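Local coordinates for Ice-binding protein (Colwellia, PDB 3WP9) that binds to the surface of ice crystals, inhibiting their growth and the recrystallization of small ice grains into larger ones, at residues A[108-111]-A[112-116]. Sequence-based numbering, arbitrary orientation.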
loop_
_atom_site.group_PDB
_atom_site.type_symbol
_atom_site.label_atom_id
_atom_site.label_comp_id
_atom_site.label_asym_id
_atom_site.label_seq_id
_atom_site.Cartn_x
_atom_site.Cartn_y
_atom_site.Cartn_z
ATOM N N THR A 108 -3.905 19.916 3.678
ATOM C CA THR A 108 -5.130 19.186 3.469
ATOM C C THR A 108 -5.273 19.145 1.926
ATOM O O THR A 108 -5.179 20.205 1.268
ATOM C CB THR A 108 -6.319 19.929 4.082
ATOM O OG1 THR A 108 -6.120 19.914 5.517
ATOM C CG2 THR A 108 -7.523 19.201 3.771
ATOM N N LEU A 109 -5.414 17.939 1.420
ATOM C CA LEU A 109 -5.441 17.648 -0.007
ATOM C C LEU A 109 -6.891 17.322 -0.407
ATOM O O LEU A 109 -7.501 16.368 0.073
ATOM C CB LEU A 109 -4.548 16.419 -0.307
ATOM C CG LEU A 109 -3.077 16.581 0.104
ATOM C CD1 LEU A 109 -2.251 15.370 -0.385
ATOM C CD2 LEU A 109 -2.417 17.870 -0.378
ATOM N N GLU A 110 -7.448 18.105 -1.337
ATOM C CA GLU A 110 -8.775 17.796 -1.874
ATOM C C GLU A 110 -8.636 16.684 -2.952
ATOM O O GLU A 110 -7.499 16.467 -3.432
ATOM C CB GLU A 110 -9.367 19.083 -2.504
ATOM C CG GLU A 110 -8.361 19.753 -3.471
ATOM C CD GLU A 110 -8.937 20.850 -4.397
ATOM O OE1 GLU A 110 -9.894 21.558 -3.999
ATOM O OE2 GLU A 110 -8.405 21.019 -5.528
ATOM N N PRO A 111 -9.719 15.976 -3.260
ATOM C CA PRO A 111 -9.737 14.860 -4.242
ATOM C C PRO A 111 -9.150 15.357 -5.557
ATOM O O PRO A 111 -9.295 16.541 -5.913
ATOM C CB PRO A 111 -11.204 14.494 -4.333
ATOM C CG PRO A 111 -11.780 14.981 -3.005
ATOM C CD PRO A 111 -11.092 16.279 -2.843
ATOM N N GLY A 112 -8.425 14.518 -6.252
ATOM C CA GLY A 112 -7.729 14.994 -7.442
ATOM C C GLY A 112 -6.583 14.092 -7.803
ATOM O O GLY A 112 -6.267 13.134 -7.056
ATOM N N VAL A 113 -5.970 14.406 -8.936
ATOM C CA VAL A 113 -4.721 13.771 -9.375
ATOM C C VAL A 113 -3.564 14.681 -9.055
ATOM O O VAL A 113 -3.523 15.855 -9.415
ATOM C CB VAL A 113 -4.785 13.351 -10.921
ATOM C CG1 VAL A 113 -3.429 12.798 -11.395
ATOM C CG2 VAL A 113 -5.925 12.333 -11.154
ATOM N N TYR A 114 -2.590 14.173 -8.282
ATOM C CA TYR A 114 -1.434 14.932 -7.880
ATOM C C TYR A 114 -0.230 14.265 -8.472
ATOM O O TYR A 114 -0.100 13.039 -8.397
ATOM C CB TYR A 114 -1.314 14.931 -6.333
ATOM C CG TYR A 114 -2.442 15.685 -5.642
ATOM C CD1 TYR A 114 -3.681 15.099 -5.491
ATOM C CD2 TYR A 114 -2.229 16.958 -5.099
ATOM C CE1 TYR A 114 -4.747 15.777 -4.840
ATOM C CE2 TYR A 114 -3.289 17.649 -4.440
ATOM C CZ TYR A 114 -4.526 17.044 -4.348
ATOM O OH TYR A 114 -5.604 17.691 -3.698
ATOM N N LYS A 115 0.671 15.068 -8.962
ATOM C CA LYS A 115 1.861 14.533 -9.596
ATOM C C LYS A 115 3.110 15.229 -9.102
ATOM O O LYS A 115 3.173 16.472 -8.997
ATOM C CB LYS A 115 1.721 14.681 -11.130
ATOM C CG LYS A 115 2.999 14.256 -11.859
ATOM C CD LYS A 115 2.905 14.408 -13.371
ATOM C CE LYS A 115 1.898 13.411 -13.920
ATOM N NZ LYS A 115 2.418 12.015 -13.772
ATOM N N TRP A 116 4.157 14.429 -8.848
ATOM C CA TRP A 116 5.428 14.959 -8.462
ATOM C C TRP A 116 6.470 14.271 -9.310
ATOM O O TRP A 116 6.442 13.035 -9.439
ATOM C CB TRP A 116 5.767 14.633 -6.996
ATOM C CG TRP A 116 4.899 15.405 -6.009
ATOM C CD1 TRP A 116 5.189 16.633 -5.438
ATOM C CD2 TRP A 116 3.657 14.993 -5.498
ATOM N NE1 TRP A 116 4.148 17.003 -4.579
ATOM C CE2 TRP A 116 3.213 16.007 -4.587
ATOM C CE3 TRP A 116 2.860 13.851 -5.685
ATOM C CZ2 TRP A 116 2.017 15.899 -3.903
ATOM C CZ3 TRP A 116 1.637 13.761 -5.009
ATOM C CH2 TRP A 116 1.239 14.791 -4.119
#
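Y114 and L109 meet inside a corner of the right-handed beta-helix, where the chain leaves strand 108-109, turns through E110 and P111, and enters strand 112-116. The apolar part of the contact is modest: L109 CB lies 4.1 Å from Y114 CZ, and L109 CD2 is 4.2 Å from Y114 CE2. Y114 has its CG anti to its own carbonyl carbon (chi1 -67°), which sends the ring back across the corner toward the preceding strand, and the two side chains meet at a slant. H96, on the adjoining strand 96-97, stacks on the same ring.

The closest side-chain polar approach is at the phenol end. Y114 OH is 3.0 Å from E110 N, but the angle is too poor for a hydrogen bond, and its very short approach to the E110 carbonyl makes any bond there, and the exact place of the hydroxyl, doubtful. E110 extends its chain beyond CG, its carboxylate plane 75° from the ring. G112 opens the second strand, and its backbone hydrogen-bonds with V135 and I137 tie the corner to the next coil. On the other side of the turn, the carbonyl oxygen of L109 accepts a hydrogen bond from W136 NE1.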